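Side-chain contacts in CIR protein (Plasmodium chabaudi chabaudi, PDB 6ZYV), which is of unknown function but, as a member of the Plasmodium interspersed repeat (PIR) family, is probably a membrane-bound variant antigen associated with infected red blood cells: residues V11-D14 and I15-D19; K58-A61 and G62-L66; L67-F70 and E71-C74; D85-A88 and G89-I92; D159-K162 and S163-M167. The protein carries 5 engineered substitutions. One frame throughout, in Å; residues are numbered along the deposited sequence.

Contact 1: residues V11-D14 and I15-D19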
loop_
_atom_site.group_PDB
_atom_site.type_symbol
_atom_site.label_atom_id
_atom_site.label_comp_id
_atom_site.label_asym_id
_atom_site.label_seq_id
_atom_site.Cartn_x
_atom_site.Cartn_y
_atom_site.Cartn_z
ATOM N N VAL A 11 1.628 3.219 -7.574
ATOM C CA VAL A 11 1.110 2.716 -6.297
ATOM C C VAL A 11 0.897 3.854 -5.305
ATOM O O VAL A 11 -0.182 3.953 -4.713
ATOM C CB VAL A 11 2.046 1.623 -5.745
ATOM C CG1 VAL A 11 1.698 1.237 -4.308
ATOM C CG2 VAL A 11 2.043 0.402 -6.651
ATOM N N CYS A 12 1.894 4.758 -5.182
ATOM C CA CYS A 12 1.842 5.918 -4.277
ATOM C C CYS A 12 0.733 6.890 -4.668
ATOM O O CYS A 12 0.039 7.446 -3.813
ATOM C CB CYS A 12 3.203 6.611 -4.199
ATOM S SG CYS A 12 4.496 5.614 -3.411
ATOM N N LYS A 13 0.538 7.066 -5.966
ATOM C CA LYS A 13 -0.495 7.930 -6.517
ATOM C C LYS A 13 -1.874 7.341 -6.232
ATOM O O LYS A 13 -2.759 8.052 -5.779
ATOM C CB LYS A 13 -0.258 8.031 -8.041
ATOM C CG LYS A 13 -0.704 9.304 -8.720
ATOM C CD LYS A 13 0.299 9.640 -9.830
ATOM C CE LYS A 13 -0.300 10.186 -11.095
ATOM N NZ LYS A 13 0.770 10.443 -12.107
ATOM N N ASP A 14 -2.058 6.036 -6.478
ATOM C CA ASP A 14 -3.346 5.375 -6.279
ATOM C C ASP A 14 -3.753 5.336 -4.824
ATOM O O ASP A 14 -4.911 5.608 -4.519
ATOM C CB ASP A 14 -3.349 3.960 -6.884
ATOM C CG ASP A 14 -3.117 3.931 -8.380
ATOM O OD1 ASP A 14 -3.376 4.959 -9.038
ATOM O OD2 ASP A 14 -2.627 2.890 -8.887
ATOM N N ILE A 15 -2.798 5.067 -3.919
ATOM C CA ILE A 15 -3.107 5.041 -2.491
ATOM C C ILE A 15 -3.567 6.423 -2.027
ATOM O O ILE A 15 -4.607 6.531 -1.367
ATOM C CB ILE A 15 -1.929 4.476 -1.636
ATOM C CG1 ILE A 15 -1.747 2.971 -1.884
ATOM C CG2 ILE A 15 -2.149 4.758 -0.164
ATOM C CD1 ILE A 15 -0.551 2.336 -1.220
ATOM N N LYS A 16 -2.856 7.489 -2.453
ATOM C CA LYS A 16 -3.283 8.844 -2.089
ATOM C C LYS A 16 -4.707 9.156 -2.582
ATOM O O LYS A 16 -5.532 9.706 -1.833
ATOM C CB LYS A 16 -2.292 9.926 -2.549
ATOM C CG LYS A 16 -2.743 11.341 -2.129
ATOM C CD LYS A 16 -1.806 11.995 -1.107
ATOM C CE LYS A 16 -2.119 13.449 -0.805
ATOM N NZ LYS A 16 -3.456 13.588 -0.162
ATOM N N LYS A 17 -5.012 8.752 -3.823
ATOM C CA LYS A 17 -6.334 8.959 -4.421
ATOM C C LYS A 17 -7.438 8.280 -3.571
ATOM O O LYS A 17 -8.397 8.945 -3.170
ATOM C CB LYS A 17 -6.352 8.433 -5.879
ATOM C CG LYS A 17 -6.632 9.498 -6.931
ATOM C CD LYS A 17 -6.339 9.016 -8.378
ATOM C CE LYS A 17 -4.889 8.586 -8.620
ATOM N NZ LYS A 17 -4.714 7.771 -9.872
ATOM N N ILE A 18 -7.264 6.983 -3.224
ATOM C CA ILE A 18 -8.264 6.292 -2.428
ATOM C C ILE A 18 -8.330 6.835 -0.986
ATOM O O ILE A 18 -9.425 6.932 -0.437
ATOM C CB ILE A 18 -8.153 4.741 -2.485
ATOM C CG1 ILE A 18 -9.445 4.081 -1.980
ATOM C CG2 ILE A 18 -6.937 4.209 -1.738
ATOM C CD1 ILE A 18 -10.713 4.593 -2.665
ATOM N N ASP A 19 -7.196 7.247 -0.400
ATOM C CA ASP A 19 -7.186 7.829 0.938
ATOM C C ASP A 19 -8.095 9.060 1.032
ATOM O O ASP A 19 -8.966 9.115 1.909
ATOM C CB ASP A 19 -5.758 8.215 1.367
ATOM C CG ASP A 19 -4.997 7.153 2.119
ATOM O OD1 ASP A 19 -5.632 6.198 2.591
ATOM O OD2 ASP A 19 -3.750 7.271 2.226
#

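Contact 2: residues K58-A61 and G62-L66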
loop_
_atom_site.group_PDB
_atom_site.type_symbol
_atom_site.label_atom_id
_atom_site.label_comp_id
_atom_site.label_asym_id
_atom_site.label_seq_id
_atom_site.Cartn_x
_atom_site.Cartn_y
_atom_site.Cartn_z
ATOM N N LYS A 58 -17.319 1.166 2.103
ATOM C CA LYS A 58 -16.413 2.111 1.452
ATOM C C LYS A 58 -14.974 1.587 1.436
ATOM O O LYS A 58 -14.287 1.735 0.426
ATOM C CB LYS A 58 -16.478 3.481 2.151
ATOM C CG LYS A 58 -17.834 4.166 2.038
ATOM C CD LYS A 58 -17.905 5.429 2.904
ATOM C CE LYS A 58 -19.311 5.960 2.994
ATOM N NZ LYS A 58 -19.650 6.434 4.369
ATOM N N ILE A 59 -14.522 0.981 2.558
ATOM C CA ILE A 59 -13.172 0.411 2.663
ATOM C C ILE A 59 -13.049 -0.764 1.709
ATOM O O ILE A 59 -12.056 -0.877 1.002
ATOM C CB ILE A 59 -12.839 -0.014 4.124
ATOM C CG1 ILE A 59 -12.749 1.207 5.038
ATOM C CG2 ILE A 59 -11.528 -0.799 4.177
ATOM C CD1 ILE A 59 -12.859 0.867 6.536
ATOM N N SER A 60 -14.077 -1.624 1.669
ATOM C CA SER A 60 -14.105 -2.779 0.799
ATOM C C SER A 60 -14.021 -2.350 -0.673
ATOM O O SER A 60 -13.198 -2.887 -1.418
ATOM C CB SER A 60 -15.377 -3.584 1.054
ATOM O OG SER A 60 -15.553 -4.637 0.123
ATOM N N ALA A 61 -14.835 -1.351 -1.076
ATOM C CA ALA A 61 -14.850 -0.847 -2.442
ATOM C C ALA A 61 -13.529 -0.154 -2.799
ATOM O O ALA A 61 -13.051 -0.297 -3.914
ATOM C CB ALA A 61 -16.019 0.105 -2.622
ATOM N N GLY A 62 -12.950 0.569 -1.838
ATOM C CA GLY A 62 -11.669 1.258 -1.999
ATOM C C GLY A 62 -10.505 0.303 -2.166
ATOM O O GLY A 62 -9.584 0.564 -2.938
ATOM N N PHE A 63 -10.558 -0.822 -1.462
ATOM C CA PHE A 63 -9.547 -1.863 -1.532
ATOM C C PHE A 63 -9.587 -2.556 -2.903
ATOM O O PHE A 63 -8.538 -2.810 -3.488
ATOM C CB PHE A 63 -9.756 -2.884 -0.399
ATOM C CG PHE A 63 -8.802 -4.050 -0.433
ATOM C CD1 PHE A 63 -7.523 -3.940 0.097
ATOM C CD2 PHE A 63 -9.178 -5.255 -1.007
ATOM C CE1 PHE A 63 -6.640 -5.013 0.051
ATOM C CE2 PHE A 63 -8.300 -6.321 -1.050
ATOM C CZ PHE A 63 -7.033 -6.189 -0.526
ATOM N N ILE A 64 -10.786 -2.864 -3.404
ATOM C CA ILE A 64 -10.971 -3.492 -4.713
ATOM C C ILE A 64 -10.550 -2.525 -5.817
ATOM O O ILE A 64 -9.823 -2.921 -6.729
ATOM C CB ILE A 64 -12.411 -3.988 -4.884
ATOM C CG1 ILE A 64 -12.678 -5.123 -3.886
ATOM C CG2 ILE A 64 -12.699 -4.424 -6.320
ATOM C CD1 ILE A 64 -14.134 -5.400 -3.716
ATOM N N TRP A 65 -10.893 -1.236 -5.677
ATOM C CA TRP A 65 -10.439 -0.220 -6.616
ATOM C C TRP A 65 -8.885 -0.196 -6.695
ATOM O O TRP A 65 -8.350 -0.190 -7.790
ATOM C CB TRP A 65 -10.996 1.162 -6.234
ATOM C CG TRP A 65 -10.615 2.246 -7.196
ATOM C CD1 TRP A 65 -11.279 2.617 -8.330
ATOM C CD2 TRP A 65 -9.465 3.091 -7.108
ATOM N NE1 TRP A 65 -10.608 3.643 -8.955
ATOM C CE2 TRP A 65 -9.474 3.934 -8.237
ATOM C CE3 TRP A 65 -8.415 3.202 -6.196
ATOM C CZ2 TRP A 65 -8.501 4.909 -8.444
ATOM C CZ3 TRP A 65 -7.430 4.133 -6.428
ATOM C CH2 TRP A 65 -7.495 4.997 -7.523
ATOM N N LEU A 66 -8.183 -0.281 -5.538
ATOM C CA LEU A 66 -6.728 -0.334 -5.461
ATOM C C LEU A 66 -6.176 -1.491 -6.222
ATOM O O LEU A 66 -5.273 -1.292 -7.009
ATOM C CB LEU A 66 -6.206 -0.464 -4.007
ATOM C CG LEU A 66 -5.796 0.787 -3.247
ATOM C CD1 LEU A 66 -4.957 0.392 -2.007
ATOM C CD2 LEU A 66 -5.070 1.807 -4.163
#

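Contact 3: residues L67-F70 and E71-C74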
loop_
_atom_site.group_PDB
_atom_site.type_symbol
_atom_site.label_atom_id
_atom_site.label_comp_id
_atom_site.label_asym_id
_atom_site.label_seq_id
_atom_site.Cartn_x
_atom_site.Cartn_y
_atom_site.Cartn_z
ATOM N N LEU A 67 -6.660 -2.716 -5.942
ATOM C CA LEU A 67 -6.213 -3.922 -6.623
ATOM C C LEU A 67 -6.437 -3.836 -8.116
ATOM O O LEU A 67 -5.573 -4.254 -8.873
ATOM C CB LEU A 67 -6.929 -5.170 -6.081
ATOM C CG LEU A 67 -6.451 -5.729 -4.758
ATOM C CD1 LEU A 67 -7.258 -6.997 -4.408
ATOM C CD2 LEU A 67 -4.951 -6.052 -4.810
ATOM N N VAL A 68 -7.587 -3.294 -8.547
ATOM C CA VAL A 68 -7.877 -3.143 -9.967
ATOM C C VAL A 68 -6.848 -2.177 -10.614
ATOM O O VAL A 68 -6.257 -2.499 -11.645
ATOM C CB VAL A 68 -9.339 -2.712 -10.198
ATOM C CG1 VAL A 68 -9.558 -2.226 -11.629
ATOM C CG2 VAL A 68 -10.296 -3.862 -9.881
ATOM N N MET A 69 -6.579 -1.043 -9.959
ATOM C CA MET A 69 -5.606 -0.075 -10.456
ATOM C C MET A 69 -4.199 -0.626 -10.485
ATOM O O MET A 69 -3.487 -0.356 -11.430
ATOM C CB MET A 69 -5.621 1.203 -9.603
ATOM C CG MET A 69 -6.874 2.001 -9.757
ATOM S SD MET A 69 -7.196 2.577 -11.440
ATOM C CE MET A 69 -5.747 3.643 -11.714
ATOM N N PHE A 70 -3.776 -1.369 -9.454
ATOM C CA PHE A 70 -2.435 -1.938 -9.405
ATOM C C PHE A 70 -2.243 -2.942 -10.546
ATOM O O PHE A 70 -1.173 -2.978 -11.146
ATOM C CB PHE A 70 -2.151 -2.641 -8.056
ATOM C CG PHE A 70 -2.043 -1.760 -6.830
ATOM C CD1 PHE A 70 -1.982 -0.380 -6.947
ATOM C CD2 PHE A 70 -2.046 -2.315 -5.555
ATOM C CE1 PHE A 70 -1.915 0.422 -5.818
ATOM C CE2 PHE A 70 -1.933 -1.513 -4.426
ATOM C CZ PHE A 70 -1.871 -0.154 -4.558
ATOM N N GLU A 71 -3.261 -3.769 -10.841
ATOM C CA GLU A 71 -3.165 -4.738 -11.938
ATOM C C GLU A 71 -2.947 -3.999 -13.301
ATOM O O GLU A 71 -2.274 -4.529 -14.181
ATOM C CB GLU A 71 -4.435 -5.608 -11.981
ATOM C CG GLU A 71 -4.429 -6.679 -13.058
ATOM C CD GLU A 71 -5.749 -7.396 -13.307
ATOM O OE1 GLU A 71 -6.827 -6.796 -13.088
ATOM O OE2 GLU A 71 -5.700 -8.565 -13.747
ATOM N N HIS A 72 -3.455 -2.765 -13.448
ATOM C CA HIS A 72 -3.257 -1.983 -14.679
ATOM C C HIS A 72 -1.790 -1.647 -14.937
ATOM O O HIS A 72 -1.444 -1.316 -16.068
ATOM C CB HIS A 72 -4.026 -0.662 -14.630
ATOM C CG HIS A 72 -5.505 -0.807 -14.568
ATOM N ND1 HIS A 72 -6.161 -1.811 -15.252
ATOM C CD2 HIS A 72 -6.418 -0.024 -13.948
ATOM C CE1 HIS A 72 -7.448 -1.612 -15.021
ATOM N NE2 HIS A 72 -7.645 -0.559 -14.225
ATOM N N ILE A 73 -0.940 -1.676 -13.882
ATOM C CA ILE A 73 0.488 -1.423 -14.011
ATOM C C ILE A 73 1.147 -2.542 -14.838
ATOM O O ILE A 73 2.075 -2.277 -15.604
ATOM C CB ILE A 73 1.163 -1.220 -12.626
ATOM C CG1 ILE A 73 0.410 -0.158 -11.784
ATOM C CG2 ILE A 73 2.639 -0.812 -12.806
ATOM C CD1 ILE A 73 0.908 -0.049 -10.295
ATOM N N CYS A 74 0.638 -3.767 -14.748
ATOM C CA CYS A 74 1.124 -4.888 -15.538
ATOM C C CYS A 74 0.772 -4.681 -17.011
ATOM O O CYS A 74 -0.268 -4.065 -17.326
ATOM C CB CYS A 74 0.532 -6.196 -15.018
ATOM S SG CYS A 74 0.798 -6.477 -13.249
#

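Contact 4: residues D85-A88 and G89-I92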
loop_
_atom_site.group_PDB
_atom_site.type_symbol
_atom_site.label_atom_id
_atom_site.label_comp_id
_atom_site.label_asym_id
_atom_site.label_seq_id
_atom_site.Cartn_x
_atom_site.Cartn_y
_atom_site.Cartn_z
ATOM N N ASP A 85 1.854 -10.927 -6.223
ATOM C CA ASP A 85 2.314 -10.995 -4.842
ATOM C C ASP A 85 2.676 -9.590 -4.324
ATOM O O ASP A 85 2.236 -9.191 -3.253
ATOM C CB ASP A 85 3.514 -11.962 -4.739
ATOM C CG ASP A 85 4.064 -12.093 -3.337
ATOM O OD1 ASP A 85 4.930 -11.265 -2.954
ATOM O OD2 ASP A 85 3.627 -13.014 -2.612
ATOM N N GLN A 86 3.444 -8.833 -5.108
ATOM C CA GLN A 86 3.839 -7.485 -4.750
ATOM C C GLN A 86 2.612 -6.560 -4.587
ATOM O O GLN A 86 2.535 -5.844 -3.594
ATOM C CB GLN A 86 4.785 -6.943 -5.834
ATOM C CG GLN A 86 5.636 -5.781 -5.386
ATOM C CD GLN A 86 6.410 -5.129 -6.530
ATOM O OE1 GLN A 86 6.012 -5.151 -7.698
ATOM N NE2 GLN A 86 7.529 -4.498 -6.212
ATOM N N TYR A 87 1.646 -6.606 -5.522
ATOM C CA TYR A 87 0.477 -5.745 -5.469
ATOM C C TYR A 87 -0.466 -6.125 -4.369
ATOM O O TYR A 87 -1.030 -5.232 -3.730
ATOM C CB TYR A 87 -0.227 -5.660 -6.843
ATOM C CG TYR A 87 0.675 -4.978 -7.848
ATOM C CD1 TYR A 87 1.391 -3.840 -7.504
ATOM C CD2 TYR A 87 0.867 -5.507 -9.118
ATOM C CE1 TYR A 87 2.295 -3.260 -8.387
ATOM C CE2 TYR A 87 1.766 -4.931 -10.013
ATOM C CZ TYR A 87 2.471 -3.803 -9.642
ATOM O OH TYR A 87 3.331 -3.201 -10.518
ATOM N N ALA A 88 -0.615 -7.429 -4.094
ATOM C CA ALA A 88 -1.455 -7.860 -2.967
ATOM C C ALA A 88 -0.848 -7.349 -1.646
ATOM O O ALA A 88 -1.568 -6.879 -0.774
ATOM C CB ALA A 88 -1.568 -9.374 -2.933
ATOM N N GLY A 89 0.472 -7.372 -1.554
ATOM C CA GLY A 89 1.183 -6.882 -0.392
ATOM C C GLY A 89 0.997 -5.404 -0.150
ATOM O O GLY A 89 0.820 -5.015 1.005
ATOM N N TYR A 90 1.024 -4.562 -1.219
ATOM C CA TYR A 90 0.811 -3.112 -1.075
ATOM C C TYR A 90 -0.597 -2.811 -0.623
ATOM O O TYR A 90 -0.772 -1.979 0.262
ATOM C CB TYR A 90 1.052 -2.356 -2.389
ATOM C CG TYR A 90 2.478 -2.337 -2.854
ATOM C CD1 TYR A 90 3.504 -2.015 -1.985
ATOM C CD2 TYR A 90 2.797 -2.546 -4.189
ATOM C CE1 TYR A 90 4.817 -1.972 -2.416
ATOM C CE2 TYR A 90 4.101 -2.520 -4.629
ATOM C CZ TYR A 90 5.110 -2.236 -3.740
ATOM O OH TYR A 90 6.365 -2.168 -4.272
ATOM N N ALA A 91 -1.595 -3.472 -1.222
ATOM C CA ALA A 91 -3.007 -3.268 -0.927
ATOM C C ALA A 91 -3.337 -3.727 0.485
ATOM O O ALA A 91 -4.057 -3.041 1.197
ATOM C CB ALA A 91 -3.869 -4.018 -1.946
ATOM N N ILE A 92 -2.782 -4.871 0.908
ATOM C CA ILE A 92 -3.016 -5.403 2.251
ATOM C C ILE A 92 -2.267 -4.597 3.324
ATOM O O ILE A 92 -2.758 -4.474 4.443
ATOM C CB ILE A 92 -2.733 -6.920 2.273
ATOM C CG1 ILE A 92 -3.839 -7.634 1.445
ATOM C CG2 ILE A 92 -2.654 -7.497 3.705
ATOM C CD1 ILE A 92 -3.553 -9.053 1.094
#

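Contact 5: residues D159-K162 and S163-M167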
loop_
_atom_site.group_PDB
_atom_site.type_symbol
_atom_site.label_atom_id
_atom_site.label_comp_id
_atom_site.label_asym_id
_atom_site.label_seq_id
_atom_site.Cartn_x
_atom_site.Cartn_y
_atom_site.Cartn_z
ATOM N N ASP A 159 4.301 4.544 8.023
ATOM C CA ASP A 159 4.754 5.940 8.027
ATOM C C ASP A 159 6.063 6.100 7.224
ATOM O O ASP A 159 6.218 7.080 6.504
ATOM C CB ASP A 159 4.932 6.452 9.456
ATOM C CG ASP A 159 3.599 6.779 10.117
ATOM O OD1 ASP A 159 2.649 7.163 9.392
ATOM O OD2 ASP A 159 3.497 6.644 11.361
ATOM N N ILE A 160 6.978 5.125 7.314
ATOM C CA ILE A 160 8.206 5.129 6.519
ATOM C C ILE A 160 7.847 4.992 5.021
ATOM O O ILE A 160 8.389 5.711 4.187
ATOM C CB ILE A 160 9.160 4.004 6.980
ATOM C CG1 ILE A 160 9.476 4.130 8.494
ATOM C CG2 ILE A 160 10.431 3.983 6.134
ATOM C CD1 ILE A 160 10.166 5.416 8.879
ATOM N N PHE A 161 6.914 4.088 4.696
ATOM C CA PHE A 161 6.446 3.888 3.332
ATOM C C PHE A 161 5.832 5.183 2.767
ATOM O O PHE A 161 6.030 5.523 1.599
ATOM C CB PHE A 161 5.415 2.742 3.308
ATOM C CG PHE A 161 4.747 2.543 1.977
ATOM C CD1 PHE A 161 5.472 2.138 0.878
ATOM C CD2 PHE A 161 3.399 2.785 1.820
ATOM C CE1 PHE A 161 4.860 1.952 -0.347
ATOM C CE2 PHE A 161 2.788 2.590 0.588
ATOM C CZ PHE A 161 3.523 2.180 -0.487
ATOM N N LYS A 162 5.085 5.899 3.614
ATOM C CA LYS A 162 4.461 7.172 3.274
ATOM C C LYS A 162 5.531 8.220 2.946
ATOM O O LYS A 162 5.374 8.951 1.978
ATOM C CB LYS A 162 3.590 7.662 4.439
ATOM C CG LYS A 162 2.103 7.389 4.256
ATOM C CD LYS A 162 1.212 8.433 4.962
ATOM C CE LYS A 162 1.385 8.472 6.470
ATOM N NZ LYS A 162 0.293 9.250 7.141
ATOM N N SER A 163 6.624 8.270 3.726
ATOM C CA SER A 163 7.750 9.176 3.484
ATOM C C SER A 163 8.422 8.860 2.150
ATOM O O SER A 163 8.837 9.777 1.439
ATOM C CB SER A 163 8.773 9.082 4.603
ATOM O OG SER A 163 8.253 9.679 5.775
ATOM N N LEU A 164 8.512 7.566 1.799
ATOM C CA LEU A 164 9.060 7.155 0.518
ATOM C C LEU A 164 8.118 7.626 -0.605
ATOM O O LEU A 164 8.591 8.169 -1.607
ATOM C CB LEU A 164 9.216 5.630 0.491
ATOM C CG LEU A 164 9.721 5.022 -0.805
ATOM C CD1 LEU A 164 11.111 5.612 -1.178
ATOM C CD2 LEU A 164 9.813 3.500 -0.655
ATOM N N CYS A 165 6.791 7.471 -0.418
ATOM C CA CYS A 165 5.775 7.916 -1.378
ATOM C C CYS A 165 5.812 9.429 -1.597
ATOM O O CYS A 165 5.585 9.877 -2.712
ATOM C CB CYS A 165 4.381 7.429 -0.982
ATOM S SG CYS A 165 4.049 5.707 -1.433
ATOM N N ASN A 166 6.156 10.213 -0.568
ATOM C CA ASN A 166 6.270 11.666 -0.714
ATOM C C ASN A 166 7.407 12.023 -1.673
ATOM O O ASN A 166 7.251 12.937 -2.482
ATOM C CB ASN A 166 6.452 12.359 0.636
ATOM C CG ASN A 166 5.225 12.259 1.517
ATOM O OD1 ASN A 166 4.082 12.198 1.039
ATOM N ND2 ASN A 166 5.429 12.242 2.834
ATOM N N MET A 167 8.529 11.266 -1.630
ATOM C CA MET A 167 9.634 11.511 -2.555
ATOM C C MET A 167 9.220 11.149 -3.992
ATOM O O MET A 167 9.547 11.877 -4.922
ATOM C CB MET A 167 10.898 10.757 -2.119
ATOM C CG MET A 167 11.445 11.239 -0.794
ATOM S SD MET A 167 13.057 10.495 -0.456
ATOM C CE MET A 167 12.549 8.831 -0.147
#

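Contact 1: residues V11-D14 and I15-D19
The carboxylate of Asp14 is met through OD1 by Lys17, whose NZ comes in nearly along the C-O axis of that oxygen at 3.2 Å and forms a salt bridge. The second oxygen, OD2, faces a different environment, packing against Met69 and Phe70 of helix 55-71. Asp14 and Lys17 are three residues apart on helix 8-20, and their side chains run alongside each other in the same direction. The lysine does not reach out straight: a bend at chi3 (-60°) folds its end back over the helix, bringing CE to 3.6 Å from the backbone O of Lys13 and NZ to the acid. A buried carboxylate gains a compensating charge in this way, which would probably favour its ionised form. Lys13 NZ stands 6.5 Å from Lys17 NZ, and its own salt-bridge partner is Asp172.

Val11 and Ile15 form an apolar pair, also side by side. Val11 CG1, anti to the backbone N at chi1 170°, lies 4.0 Å from Ile15 CD1, while CG1 of the isoleucine sits 3.4 Å from Val11 O. The same carbonyl accepts the backbone bond from Ile15 N at 3.0 Å, the first of five successive i to i+4 bonds that carry the alpha-helix through these residues.

Around these two turns the packing is divided between several helices. Asp14 rests on helix 55-71, Val11 touches Tyr90 and Ile15 touches Trp94 of helix 81-101, and on the side of helix 154-174 Ile15 meets Tyr158 and Phe161 while Cys12 is disulfide-bonded to Cys165.

Contact 2: residues K58-A61 and G62-L66
Ile64 lies along the helix beside Ser60, with its CD1 4.2 Å from the serine OG and 3.5 Å from the serine backbone O. CG1 comes slightly closer to that carbonyl, at 3.4 Å from Ser60 O. The branch is directed there by chi1 of -66°, which sets CG1 beside the backbone N of Ile64, the same nitrogen that gives its hydrogen to Ser60 O at 3.1 Å. One carbonyl is thus bonded by the N-H and overlaid by the side chain of a single residue.

The aromatic residues on either side of Ile64 touch the preceding turn through CB alone: Phe63 CB is 3.4 Å from Ile59 O, and Trp65 CB is 3.4 Å from Ala61 O. Beyond CB both swing away to other parts of the fold. The Phe63 ring meets that of Tyr114 with planes nearly perpendicular and also touches helix 81-101 at Ala91, whereas Trp65 packs on Lys17 and Ile18 of helix 8-20. Further backbone bonds run from Gly62 N, Phe63 N and Trp65 N to Lys58 O, Ile59 O and Ala61 O.

Ser60 OG, in turn, is held from outside helix 55-71, hydrogen-bonded to His117 O and to Asn121 ND2. Toward Ile64 CD1 the contact is apolar packing. Because a carbonyl oxygen can only accept, the buried hydroxyl must donate its proton to His117 O, which leaves its lone pairs to receive Asn121 ND2.

Contact 3: residues L67-F70 and E71-C74
His72 sets its ring back over the preceding turn with CG anti to its carbonyl carbon (chi1 -64°), and this carries the imidazole above the backbone of Val68. Val68 O then lies 3.3 Å above the ring plane, over the centre of one face. Met69 curls at both chi2 (-60°) and chi3 (-62°), which leads SD to the imidazole edge, in its plane and 3.7 Å from His72 CD2, a Met-aromatic contact. From Val68 the CG1 methyl adds an approach of 3.6 Å to His72 NE2. The ring's rotation is fixed further by a hydrogen bond from ND1 to Asp77.

The backbone bonding changes along these residues. Glu71 N bonds Leu67 O, four residues back, but His72 N makes only weak bonds, to Val68 O at 3.3 Å and to Met69 O at 3.1 Å. Ile73 N bonds Phe70 O at 3.0 Å, a three-residue step, while Ile73 CD1 comes within 4.4 Å of Phe70 CD1, an apolar contact.

Glu71 to Cys74 form a type I beta turn, and Cys74 is disulfide-bonded to Cys79, so the arrangement is a helix running into a short disulfide-closed loop.

Contact 4: residues D85-A88 and G89-I92
Tyr87 and Tyr90, three residues apart on the alpha-helix 81-101, meet at a slant: CD1 of Tyr87 comes to the edge of the Tyr90 ring, in its plane, and lies 3.8 Å from Tyr90 CD2. Both rings leave the backbone in the same way, with CG anti to the carbonyl carbon, and the two side chains cross obliquely. The Tyr90 ring also has Gln86 O over one face, with CD2 3.4 Å from that oxygen, and Tyr90 N bonds the same carbonyl at 3.1 Å.

Gln86 approaches the same ring along its length. With CG anti to its backbone N (chi1 -160°) and the chain extended beyond, the glutamine runs side by side with Tyr90, its amide plane turned 32° from the ring, and its CG rests 3.7 Å from Tyr90 CE2. Asp85 turns instead to helix 134-149, where OD1 makes a salt bridge with Lys143.

Most of this contact is buried between neighbouring helices in an all-helical fold. Tyr90 packs on Phe70 of helix 55-71 and on Leu8 and Val11 of helix 8-20, while Ala88 touches Tyr136 and Ile139. Ala91 touches Phe63, Leu67 and Phe70 of helix 55-71. At the far end of the contact Ile92 meets one carbonyl twice: its N bonds Ala88 O at 2.9 Å, and its CG1 lies 3.3 Å from Ala88 O.

Contact 5: residues D159-K162 and S163-M167
Cys165 and Phe161, one turn apart on the alpha-helix 154-174, make a sulfur-aromatic contact. Traced outward, Cys165 begins with CB settled over the previous turn, 3.5 Å from Lys162 O and 3.6 Å from Phe161 O. Chi1 of -80° then sets SG anti to the carbonyl carbon and carries it above the phenylalanine. There SG stands over one face of the Phe161 ring, 4.0 Å from its centroid and 22° off the ring normal, displaced toward the rim; the nearest ring atom is CZ, at 3.7 Å from SG. SG also lies 3.6 Å from the backbone Phe161 O. The ring is presented to the sulfur because Phe161 extends with CG anti to its backbone N (chi1 174°). Beyond SG the chain of covalent bonds continues into a disulfide with Cys12, so the sulfur that lies on the ring also ties this helix to helix 8-20.

The flanking residues make polar links of other kinds. Ser163 OG is hydrogen-bonded to Glu191 of helix 181-198, and Lys162 NZ forms only a long salt bridge with Asp159 OD1, 3.9 Å away. Phe161 itself reaches Leu8 and Ile15 of helix 8-20 and Ile214 and Leu215 of helix 213-226, which places the sulfur and ring where three helices meet. On the exposed side, Asn166 folds back over Lys162 O: its CG is 3.3 Å from that oxygen, to which its backbone N bonds at 2.9 Å.

How the contacts relate
The five contacts follow one another along the chain without overlap. Contact 1 lies on helix 8-20, contacts 2 and 3 share helix 55-71 and the loop after it, contact 4 lies on helix 81-101 and contact 5 on helix 154-174. Contacts 1 to 4 form a close group, their centres about 11 to 13 Å apart, and every pair of them touches except 2 and 3, which simply adjoin in sequence. Contact 5 stands about 21 Å from contact 2 but about 12 Å from contact 1 between centres, and touches contact 1 alone, through a disulfide and apolar packing. Helix 8-20 therefore links the group of contacts 1 to 4 to helix 154-174 in this all-helical ectodomain.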